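Local structure of CD180 antigen (Mus musculus, 3T6Q) at residues A[303-309]-A[327-333]; A[419-425]-A[443-449]; A[568-573]-A[598-603]. The protein may cooperate with MD-1 and TLR4 in the innate immune response of B cells to bacterial lipopolysaccharide, leading to NF-kappa-B activation. One frame throughout, in Å; residues are numbered along the deposited sequence.

Contact 1 of 3, residues A[303-309]-A[327-333]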
loop_
_atom_site.group_PDB
_atom_site.type_symbol
_atom_site.label_atom_id
_atom_site.label_comp_id
_atom_site.label_asym_id
_atom_site.label_seq_id
_atom_site.Cartn_x
_atom_site.Cartn_y
_atom_site.Cartn_z
ATOM N N LEU A 303 13.116 -39.704 -11.856
ATOM C CA LEU A 303 13.632 -38.402 -11.461
ATOM C C LEU A 303 15.124 -38.292 -11.807
ATOM O O LEU A 303 15.870 -39.252 -11.575
ATOM C CB LEU A 303 13.466 -38.224 -9.916
ATOM C CG LEU A 303 13.746 -36.827 -9.369
ATOM C CD1 LEU A 303 12.605 -35.895 -9.752
ATOM C CD2 LEU A 303 13.947 -36.964 -7.853
ATOM N N LYS A 304 15.549 -37.134 -12.335
ATOM C CA LYS A 304 16.955 -36.915 -12.677
ATOM C C LYS A 304 17.743 -36.116 -11.607
ATOM O O LYS A 304 18.939 -36.368 -11.375
ATOM C CB LYS A 304 17.058 -36.222 -14.043
ATOM C CG LYS A 304 16.256 -36.935 -15.157
ATOM C CD LYS A 304 16.679 -38.397 -15.357
ATOM C CE LYS A 304 16.103 -38.936 -16.698
ATOM N NZ LYS A 304 14.615 -38.830 -16.617
ATOM N N LYS A 305 17.086 -35.150 -10.980
ATOM C CA LYS A 305 17.795 -34.249 -10.034
ATOM C C LYS A 305 17.015 -34.183 -8.739
ATOM O O LYS A 305 15.796 -33.987 -8.763
ATOM C CB LYS A 305 17.989 -32.829 -10.603
ATOM C CG LYS A 305 18.659 -32.841 -11.987
ATOM C CD LYS A 305 19.085 -31.437 -12.453
ATOM C CE LYS A 305 19.571 -31.438 -13.888
ATOM N NZ LYS A 305 20.384 -30.210 -14.136
ATOM N N LEU A 306 17.724 -34.326 -7.622
ATOM C CA LEU A 306 17.102 -34.318 -6.316
ATOM C C LEU A 306 17.914 -33.430 -5.354
ATOM O O LEU A 306 19.143 -33.545 -5.269
ATOM C CB LEU A 306 17.004 -35.756 -5.748
ATOM C CG LEU A 306 16.372 -35.950 -4.360
ATOM C CD1 LEU A 306 14.902 -35.478 -4.302
ATOM C CD2 LEU A 306 16.506 -37.415 -3.899
ATOM N N VAL A 307 17.218 -32.551 -4.638
ATOM C CA VAL A 307 17.894 -31.721 -3.680
ATOM C C VAL A 307 17.344 -32.064 -2.295
ATOM O O VAL A 307 16.135 -31.900 -2.050
ATOM C CB VAL A 307 17.662 -30.231 -3.954
ATOM C CG1 VAL A 307 18.372 -29.373 -2.864
ATOM C CG2 VAL A 307 18.180 -29.833 -5.353
ATOM N N LEU A 308 18.207 -32.527 -1.400
ATOM C CA LEU A 308 17.785 -32.886 0.005
ATOM C C LEU A 308 18.607 -32.087 1.018
ATOM O O LEU A 308 18.807 -32.498 2.164
ATOM C CB LEU A 308 18.043 -34.372 0.247
ATOM C CG LEU A 308 17.266 -35.373 -0.655
ATOM C CD1 LEU A 308 17.687 -36.819 -0.393
ATOM C CD2 LEU A 308 15.785 -35.201 -0.471
ATOM N N SER A 309 19.120 -30.962 0.555
ATOM C CA SER A 309 19.934 -30.069 1.407
ATOM C C SER A 309 19.165 -29.560 2.615
ATOM O O SER A 309 17.921 -29.427 2.573
ATOM C CB SER A 309 20.378 -28.895 0.547
ATOM O OG SER A 309 21.181 -29.387 -0.520
ATOM N N LEU A 327 18.722 -41.056 -11.060
ATOM C CA LEU A 327 19.365 -39.766 -10.694
ATOM C C LEU A 327 20.682 -39.471 -11.386
ATOM O O LEU A 327 21.574 -40.337 -11.432
ATOM C CB LEU A 327 19.661 -39.665 -9.202
ATOM C CG LEU A 327 18.669 -39.128 -8.198
ATOM C CD1 LEU A 327 19.430 -38.697 -6.928
ATOM C CD2 LEU A 327 17.732 -38.052 -8.733
ATOM N N THR A 328 20.806 -38.266 -11.937
ATOM C CA THR A 328 22.087 -37.835 -12.477
ATOM C C THR A 328 22.724 -36.768 -11.547
ATOM O O THR A 328 23.940 -36.578 -11.579
ATOM C CB THR A 328 21.932 -37.224 -13.910
ATOM O OG1 THR A 328 20.967 -36.161 -13.867
ATOM C CG2 THR A 328 21.437 -38.305 -14.876
ATOM N N HIS A 329 21.885 -36.051 -10.792
ATOM C CA HIS A 329 22.344 -34.992 -9.882
ATOM C C HIS A 329 21.722 -35.165 -8.511
ATOM O O HIS A 329 20.495 -35.286 -8.375
ATOM C CB HIS A 329 21.925 -33.593 -10.407
ATOM C CG HIS A 329 22.446 -33.287 -11.816
ATOM N ND1 HIS A 329 23.195 -32.192 -12.092
ATOM C CD2 HIS A 329 22.298 -33.975 -13.033
ATOM C CE1 HIS A 329 23.518 -32.190 -13.407
ATOM N NE2 HIS A 329 22.978 -33.288 -13.973
ATOM N N LEU A 330 22.563 -35.109 -7.479
ATOM C CA LEU A 330 22.115 -35.250 -6.081
ATOM C C LEU A 330 22.848 -34.219 -5.222
ATOM O O LEU A 330 24.070 -34.209 -5.202
ATOM C CB LEU A 330 22.444 -36.666 -5.551
ATOM C CG LEU A 330 22.122 -36.882 -4.037
ATOM C CD1 LEU A 330 20.617 -36.726 -3.761
ATOM C CD2 LEU A 330 22.576 -38.269 -3.623
ATOM N N SER A 331 22.082 -33.354 -4.539
ATOM C CA SER A 331 22.613 -32.350 -3.627
ATOM C C SER A 331 22.106 -32.587 -2.245
ATOM O O SER A 331 20.887 -32.677 -2.037
ATOM C CB SER A 331 22.134 -30.959 -4.051
ATOM O OG SER A 331 22.692 -30.695 -5.307
ATOM N N ILE A 332 23.020 -32.761 -1.301
ATOM C CA ILE A 332 22.608 -32.922 0.085
ATOM C C ILE A 332 23.631 -32.122 0.857
ATOM O O ILE A 332 24.517 -32.666 1.476
ATOM C CB ILE A 332 22.638 -34.392 0.568
ATOM C CG1 ILE A 332 21.912 -35.305 -0.401
ATOM C CG2 ILE A 332 21.961 -34.494 1.945
ATOM C CD1 ILE A 332 22.110 -36.779 -0.095
ATOM N N LYS A 333 23.522 -30.823 0.785
ATOM C CA LYS A 333 24.527 -29.988 1.467
ATOM C C LYS A 333 23.896 -29.250 2.638
ATOM O O LYS A 333 22.664 -29.116 2.694
ATOM C CB LYS A 333 25.136 -28.994 0.478
ATOM C CG LYS A 333 24.336 -27.709 0.367
ATOM C CD LYS A 333 25.226 -26.556 -0.127
ATOM C CE LYS A 333 24.425 -25.278 -0.276
ATOM N NZ LYS A 333 23.416 -25.476 -1.366
HETATM O O HOH W 1 20.746 -32.049 -7.419
HETATM O O HOH W 2 21.337 -27.383 -2.144
#

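Contact 2 of 3, residues A[419-425]-A[443-449]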
loop_
_atom_site.group_PDB
_atom_site.type_symbol
_atom_site.label_atom_id
_atom_site.label_comp_id
_atom_site.label_asym_id
_atom_site.label_seq_id
_atom_site.Cartn_x
_atom_site.Cartn_y
_atom_site.Cartn_z
ATOM N N SER A 419 49.658 -40.851 -2.940
ATOM C CA SER A 419 49.113 -40.172 -4.124
ATOM C C SER A 419 47.584 -40.318 -4.194
ATOM O O SER A 419 47.077 -41.157 -4.917
ATOM C CB SER A 419 49.756 -40.691 -5.414
ATOM O OG SER A 419 51.148 -40.512 -5.362
ATOM N N PRO A 420 46.856 -39.456 -3.452
ATOM C CA PRO A 420 45.439 -39.683 -3.283
ATOM C C PRO A 420 44.639 -39.497 -4.556
ATOM O O PRO A 420 43.585 -40.122 -4.673
ATOM C CB PRO A 420 45.011 -38.662 -2.191
ATOM C CG PRO A 420 46.163 -37.743 -1.997
ATOM C CD PRO A 420 47.383 -38.346 -2.620
ATOM N N PHE A 421 45.147 -38.684 -5.500
ATOM C CA PHE A 421 44.422 -38.371 -6.756
ATOM C C PHE A 421 44.908 -39.214 -7.947
ATOM O O PHE A 421 44.569 -38.938 -9.099
ATOM C CB PHE A 421 44.573 -36.868 -7.076
ATOM C CG PHE A 421 44.278 -35.989 -5.910
ATOM C CD1 PHE A 421 42.954 -35.788 -5.491
ATOM C CD2 PHE A 421 45.319 -35.400 -5.187
ATOM C CE1 PHE A 421 42.694 -34.996 -4.378
ATOM C CE2 PHE A 421 45.059 -34.615 -4.068
ATOM C CZ PHE A 421 43.740 -34.411 -3.660
ATOM N N GLN A 422 45.645 -40.270 -7.655
ATOM C CA GLN A 422 46.198 -41.158 -8.680
ATOM C C GLN A 422 45.072 -41.679 -9.599
ATOM O O GLN A 422 44.030 -42.029 -9.098
ATOM C CB GLN A 422 46.845 -42.338 -7.964
ATOM C CG GLN A 422 47.503 -43.361 -8.862
ATOM C CD GLN A 422 48.327 -44.360 -8.066
ATOM O OE1 GLN A 422 49.407 -44.035 -7.598
ATOM N NE2 GLN A 422 47.804 -45.571 -7.893
ATOM N N ASN A 423 45.294 -41.756 -10.917
ATOM C CA ASN A 423 44.265 -42.311 -11.825
ATOM C C ASN A 423 42.947 -41.475 -11.855
ATOM O O ASN A 423 41.867 -41.985 -12.097
ATOM C CB ASN A 423 43.994 -43.803 -11.507
ATOM C CG ASN A 423 45.217 -44.717 -11.782
ATOM O OD1 ASN A 423 46.085 -44.399 -12.591
ATOM N ND2 ASN A 423 45.262 -45.866 -11.113
ATOM N N LEU A 424 43.064 -40.169 -11.641
ATOM C CA LEU A 424 41.988 -39.260 -12.001
ATOM C C LEU A 424 42.428 -38.527 -13.279
ATOM O O LEU A 424 42.647 -37.299 -13.295
ATOM C CB LEU A 424 41.695 -38.269 -10.870
ATOM C CG LEU A 424 40.978 -38.864 -9.651
ATOM C CD1 LEU A 424 40.790 -37.757 -8.591
ATOM C CD2 LEU A 424 39.650 -39.528 -10.034
ATOM N N HIS A 425 42.553 -39.318 -14.343
ATOM C CA HIS A 425 43.101 -38.857 -15.613
ATOM C C HIS A 425 42.236 -37.912 -16.376
ATOM O O HIS A 425 42.676 -37.397 -17.373
ATOM C CB HIS A 425 43.380 -40.081 -16.494
ATOM C CG HIS A 425 44.620 -40.850 -16.107
ATOM N ND1 HIS A 425 45.286 -40.650 -14.937
ATOM C CD2 HIS A 425 45.295 -41.884 -16.769
ATOM C CE1 HIS A 425 46.346 -41.481 -14.877
ATOM N NE2 HIS A 425 46.350 -42.237 -15.995
ATOM N N GLN A 443 54.961 -36.584 -4.655
ATOM C CA GLN A 443 53.950 -37.571 -5.112
ATOM C C GLN A 443 52.496 -37.091 -4.920
ATOM O O GLN A 443 51.549 -37.717 -5.409
ATOM C CB GLN A 443 54.133 -38.899 -4.338
ATOM C CG GLN A 443 55.529 -39.534 -4.453
ATOM C CD GLN A 443 56.530 -39.106 -3.358
ATOM O OE1 GLN A 443 57.594 -39.711 -3.233
ATOM N NE2 GLN A 443 56.210 -38.065 -2.583
ATOM N N LEU A 444 52.321 -35.977 -4.234
ATOM C CA LEU A 444 50.944 -35.570 -3.830
ATOM C C LEU A 444 49.964 -35.504 -4.994
ATOM O O LEU A 444 48.812 -35.980 -4.875
ATOM C CB LEU A 444 50.959 -34.267 -3.013
ATOM C CG LEU A 444 49.595 -33.652 -2.633
ATOM C CD1 LEU A 444 48.937 -34.619 -1.672
ATOM C CD2 LEU A 444 49.814 -32.287 -1.987
ATOM N N PHE A 445 50.437 -34.969 -6.129
ATOM C CA PHE A 445 49.593 -34.750 -7.301
ATOM C C PHE A 445 49.818 -35.683 -8.465
ATOM O O PHE A 445 49.384 -35.382 -9.587
ATOM C CB PHE A 445 49.637 -33.285 -7.777
ATOM C CG PHE A 445 49.068 -32.317 -6.741
ATOM C CD1 PHE A 445 47.772 -32.504 -6.233
ATOM C CD2 PHE A 445 49.828 -31.277 -6.256
ATOM C CE1 PHE A 445 47.265 -31.629 -5.273
ATOM C CE2 PHE A 445 49.319 -30.378 -5.326
ATOM C CZ PHE A 445 48.050 -30.566 -4.808
ATOM N N ASP A 446 50.450 -36.810 -8.205
ATOM C CA ASP A 446 50.590 -37.831 -9.243
ATOM C C ASP A 446 49.229 -38.300 -9.735
ATOM O O ASP A 446 48.292 -38.481 -8.942
ATOM C CB ASP A 446 51.343 -39.059 -8.719
ATOM C CG ASP A 446 52.849 -38.830 -8.551
ATOM O OD1 ASP A 446 53.410 -37.903 -9.148
ATOM O OD2 ASP A 446 53.477 -39.608 -7.806
ATOM N N GLY A 447 49.125 -38.524 -11.039
ATOM C CA GLY A 447 47.926 -39.098 -11.608
ATOM C C GLY A 447 46.916 -38.062 -12.063
ATOM O O GLY A 447 45.771 -38.399 -12.325
ATOM N N LEU A 448 47.356 -36.805 -12.214
ATOM C CA LEU A 448 46.501 -35.722 -12.710
ATOM C C LEU A 448 47.022 -35.127 -14.036
ATOM O O LEU A 448 47.275 -33.927 -14.115
ATOM C CB LEU A 448 46.380 -34.611 -11.649
ATOM C CG LEU A 448 45.785 -35.160 -10.344
ATOM C CD1 LEU A 448 45.893 -34.054 -9.287
ATOM C CD2 LEU A 448 44.352 -35.599 -10.599
ATOM N N PRO A 449 47.164 -35.966 -15.084
ATOM C CA PRO A 449 47.711 -35.442 -16.355
ATOM C C PRO A 449 46.853 -34.399 -17.071
ATOM O O PRO A 449 47.388 -33.613 -17.856
ATOM C CB PRO A 449 47.854 -36.727 -17.225
ATOM C CG PRO A 449 46.774 -37.657 -16.687
ATOM C CD PRO A 449 46.827 -37.400 -15.178
HETATM O O HOH W 3 52.943 -42.046 -7.395
HETATM O O HOH W 4 47.789 -38.054 -6.212
#

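Contact 3 of 3, residues A[568-573]-A[598-603]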
loop_
_atom_site.group_PDB
_atom_site.type_symbol
_atom_site.label_atom_id
_atom_site.label_comp_id
_atom_site.label_asym_id
_atom_site.label_seq_id
_atom_site.Cartn_x
_atom_site.Cartn_y
_atom_site.Cartn_z
ATOM N N PHE A 568 63.031 -0.092 -13.358
ATOM C CA PHE A 568 61.637 -0.463 -13.233
ATOM C C PHE A 568 60.686 0.722 -13.451
ATOM O O PHE A 568 59.670 0.574 -14.130
ATOM C CB PHE A 568 61.338 -1.162 -11.881
ATOM C CG PHE A 568 59.873 -1.436 -11.672
ATOM C CD1 PHE A 568 59.143 -0.737 -10.733
ATOM C CD2 PHE A 568 59.222 -2.381 -12.468
ATOM C CE1 PHE A 568 57.781 -0.977 -10.565
ATOM C CE2 PHE A 568 57.868 -2.622 -12.314
ATOM C CZ PHE A 568 57.146 -1.923 -11.365
ATOM N N LEU A 569 60.979 1.872 -12.834
ATOM C CA LEU A 569 60.144 3.068 -12.965
ATOM C C LEU A 569 59.935 3.509 -14.427
ATOM O O LEU A 569 58.816 3.830 -14.827
ATOM C CB LEU A 569 60.697 4.228 -12.120
ATOM C CG LEU A 569 60.701 3.979 -10.606
ATOM C CD1 LEU A 569 61.530 5.033 -9.866
ATOM C CD2 LEU A 569 59.276 3.905 -10.065
ATOM N N GLU A 570 61.009 3.503 -15.201
ATOM C CA GLU A 570 60.961 3.790 -16.649
ATOM C C GLU A 570 60.107 2.735 -17.405
ATOM O O GLU A 570 59.233 3.081 -18.215
ATOM C CB GLU A 570 62.387 3.843 -17.209
ATOM C CG GLU A 570 63.086 5.178 -16.880
ATOM C CD GLU A 570 64.580 5.229 -17.230
ATOM O OE1 GLU A 570 65.078 4.360 -17.971
ATOM O OE2 GLU A 570 65.272 6.156 -16.752
ATOM N N TRP A 571 60.350 1.463 -17.092
ATOM C CA TRP A 571 59.591 0.342 -17.646
ATOM C C TRP A 571 58.128 0.517 -17.369
ATOM O O TRP A 571 57.293 0.285 -18.268
ATOM C CB TRP A 571 60.113 -0.994 -17.093
ATOM C CG TRP A 571 59.363 -2.214 -17.576
ATOM C CD1 TRP A 571 59.720 -3.062 -18.610
ATOM C CD2 TRP A 571 58.105 -2.765 -17.043
ATOM N NE1 TRP A 571 58.798 -4.059 -18.760
ATOM C CE2 TRP A 571 57.793 -3.932 -17.867
ATOM C CE3 TRP A 571 57.224 -2.398 -16.042
ATOM C CZ2 TRP A 571 56.657 -4.712 -17.650
ATOM C CZ3 TRP A 571 56.065 -3.188 -15.837
ATOM C CH2 TRP A 571 55.796 -4.313 -16.633
ATOM N N TYR A 572 57.796 0.907 -16.132
ATOM C CA TYR A 572 56.415 1.079 -15.680
ATOM C C TYR A 572 55.653 2.049 -16.574
ATOM O O TYR A 572 54.501 1.771 -16.956
ATOM C CB TYR A 572 56.380 1.555 -14.227
ATOM C CG TYR A 572 55.013 1.536 -13.550
ATOM C CD1 TYR A 572 54.147 2.645 -13.623
ATOM C CD2 TYR A 572 54.592 0.423 -12.825
ATOM C CE1 TYR A 572 52.906 2.630 -12.994
ATOM C CE2 TYR A 572 53.371 0.414 -12.162
ATOM C CZ TYR A 572 52.523 1.510 -12.264
ATOM O OH TYR A 572 51.305 1.486 -11.617
ATOM N N LYS A 573 56.306 3.160 -16.916
ATOM C CA LYS A 573 55.739 4.207 -17.765
ATOM C C LYS A 573 55.563 3.747 -19.204
ATOM O O LYS A 573 54.654 4.194 -19.883
ATOM C CB LYS A 573 56.643 5.445 -17.774
ATOM C CG LYS A 573 56.860 6.097 -16.419
ATOM C CD LYS A 573 57.901 7.222 -16.492
ATOM C CE LYS A 573 57.255 8.601 -16.505
ATOM N NZ LYS A 573 56.441 8.813 -15.269
ATOM N N LEU A 598 52.709 5.365 -8.964
ATOM C CA LEU A 598 53.926 5.332 -9.762
ATOM C C LEU A 598 53.725 5.991 -11.108
ATOM O O LEU A 598 54.689 6.485 -11.691
ATOM C CB LEU A 598 54.468 3.908 -10.001
ATOM C CG LEU A 598 54.797 2.843 -8.942
ATOM C CD1 LEU A 598 56.083 2.128 -9.332
ATOM C CD2 LEU A 598 54.884 3.323 -7.516
ATOM N N SER A 599 52.488 5.964 -11.614
ATOM C CA SER A 599 52.154 6.663 -12.863
ATOM C C SER A 599 52.430 8.183 -12.763
ATOM O O SER A 599 52.725 8.826 -13.768
ATOM C CB SER A 599 50.704 6.381 -13.298
ATOM O OG SER A 599 49.781 6.726 -12.270
ATOM N N ASP A 600 52.389 8.733 -11.548
ATOM C CA ASP A 600 52.687 10.156 -11.332
ATOM C C ASP A 600 54.150 10.487 -10.981
ATOM O O ASP A 600 54.443 11.626 -10.617
ATOM C CB ASP A 600 51.724 10.743 -10.291
ATOM C CG ASP A 600 50.278 10.562 -10.687
ATOM O OD1 ASP A 600 50.021 10.528 -11.912
ATOM O OD2 ASP A 600 49.407 10.427 -9.796
ATOM N N VAL A 601 55.060 9.517 -11.116
ATOM C CA VAL A 601 56.463 9.718 -10.741
ATOM C C VAL A 601 57.383 9.878 -11.951
ATOM O O VAL A 601 57.377 9.027 -12.853
ATOM C CB VAL A 601 57.018 8.545 -9.887
ATOM C CG1 VAL A 601 58.541 8.650 -9.745
ATOM C CG2 VAL A 601 56.357 8.513 -8.522
ATOM N N THR A 602 58.193 10.945 -11.944
ATOM C CA THR A 602 59.323 11.063 -12.886
ATOM C C THR A 602 60.578 11.518 -12.161
ATOM O O THR A 602 60.600 12.590 -11.548
ATOM C CB THR A 602 59.045 12.012 -14.081
ATOM O OG1 THR A 602 57.655 11.984 -14.418
ATOM C CG2 THR A 602 59.883 11.601 -15.308
ATOM N N LEU A 603 61.610 10.687 -12.214
ATOM C CA LEU A 603 62.870 10.997 -11.557
ATOM C C LEU A 603 63.872 11.338 -12.612
ATOM O O LEU A 603 63.745 10.906 -13.754
ATOM C CB LEU A 603 63.414 9.791 -10.772
ATOM C CG LEU A 603 62.593 9.127 -9.669
ATOM C CD1 LEU A 603 63.461 8.080 -9.011
ATOM C CD2 LEU A 603 62.126 10.130 -8.650
HETATM O O HOH W 5 50.533 3.832 -10.435
#

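Contact 1 of 3, residues A[303-309]-A[327-333]
Lys305 lies flat over the imidazole of His329, the two side chains running side by side and pointing the same way from neighbouring strands. Both leave the backbone with CG anti to the carbonyl carbon (chi1 -53° and -58°), and the lysine then stays extended, which carries its methylene chain across one face of the ring. Its CE sits above the ring centre, 3.8 Å from the centroid of the His329 ring, a CH-pi contact almost on the ring normal. Thr328 OG1 lies at the edge of the same ring, in its plane.

Beneath this surface, strands 305-307 and 329-331 are paired in parallel, and Leu306 and Leu330 point together into the interior, CD2 of Leu306 lying 4.2 Å from CD1 of Leu330. Leu327 reaches across with its CD2, which packs 3.8 Å from CB of Leu306 and also touches CD2 of Leu303. Such stacking of leucines in register is the hallmark of the leucine-rich repeat solenoid; here LRR 10 meets LRR 11, and strands 282-284 and 354-356 continue the series.

Lys304 O accepts two backbone bonds, from Thr328 N at 2.7 Å and from His329 N at 3.0 Å. At the other end Ser309 OG takes the N-H of Lys333 in a nearly straight bond of 3.0 Å. A water joins the same hydroxyl to Lys333 NZ, which outside the two segments also pairs with an acidic side chain on the chain of another protein.

With lysine carbon rather than its ammonium over the ring centre, the polar surface is packed largely through apolar contact. The proximity of Lys305 NZ would probably disfavour a second positive charge on His329, although Glu282, touching Lys305, and Glu354, touching His329, may offset this.

Contact 2 of 3, residues A[419-425]-A[443-449]
Segments 419-425 and 443-449 each trace a type I turn followed by a type II turn, and the two pairs of turns nest closely, with CA of Gln422 4.0 Å from CA of Gly447. The lack of a side chain at Gly447 lets the backbones of Gln422 and Asn423 come close, and its backbone angles (phi 92°) are ones that favour glycine. Ser419 OG donates to Gln443 O at 2.8 Å, while Asp446 N reaches that oxygen from the opposite face of its carbonyl plane. One water links Ser419 OG to Asp446 OD2; a second accepts from Phe421 N and donates to both Leu444 O and Asp446 O, bridging the two backbones.

These are matching turns on successive coils of the leucine-rich repeat solenoid, from the ends of LRR 14 and LRR 15 and the residues just after each, and they place a phenylalanine at the same point of each coil. Phe421 and Phe445 lie side by side, pointing the same way, and both touch Leu430 of strand 429-431; their planes are at 24° but slid apart so that the rings barely overlap, and CE2 of Phe421 and CE1 of Phe445 come within 3.9 Å.

Leu448 CD2 touches both Phe421 CB and Leu424 CB, 3.8 Å from each. At the far end of the segments Pro449 CG lies over one face of the His425 imidazole, and Gly447 O approaches the ring edge in plane, accepting a weak bond from His425 ND1.

Contact 3 of 3, residues A[568-573]-A[598-603]
Leu598 projects from a short 3-10 turn toward helix 566-574, and its carbon atoms meet three helix residues in succession. CB lies over one face of the Tyr572 ring, offset toward the rim and 3.8 Å from the centroid of that ring, a CH-pi contact; CE1 of Tyr572 is its nearest atom, 3.6 Å from Leu598 CB. From there CG turns anti to the carbonyl carbon (chi1 -54°), leading the branch deeper between the helix side chains. At the tip CD1 touches Leu569 CD2 and Phe568 CE1, each at 3.7 Å, with both side chains crossing that of Leu598 at about a right angle.

The helix and the segment it packs against belong to the C-terminal cysteine-rich cap, LRRCT, which closes the leucine-rich repeat solenoid. Leu598 also packs on Cys561 and Cys587, while Phe568 reaches back to Leu543 of helix 543-547.

Two polar links accompany the apolar packing. One water accepts from both Tyr572 OH and Ser599 N, bridging the phenol to the 3-10 turn. Lys573, bent at chi3 and chi4, donates a hydrogen bond from NZ to Val601 O at 2.6 Å, approaching from above the carbonyl plane; its chain crosses Thr602 at about a right angle. Farther along, Leu569 sends its second methyl, CD1, to Leu603 CD1 at 3.7 Å.

From the N terminus, the chain first closes contact 1, where one turn of the solenoid returns strand 329-331 beside strand 305-307, with 17 residues between the two segments. Contact 2 follows with the same spacing, but joins turns outside the strand series; strand 429-431 lies within its loop. Contact 3 comes last and spans 24 residues, folding segment 598-603 back onto helix 566-574. The three loops run in series, neither nesting nor crossing. Centres of contacts 1 and 2 are about 28 Å apart, and those of contacts 1 and 3 about 56 Å, on opposite sides of the chain's centre. Contacts 1 and 2 thus join successive repeats, and contact 3 the helix and tail of the C-terminal cap.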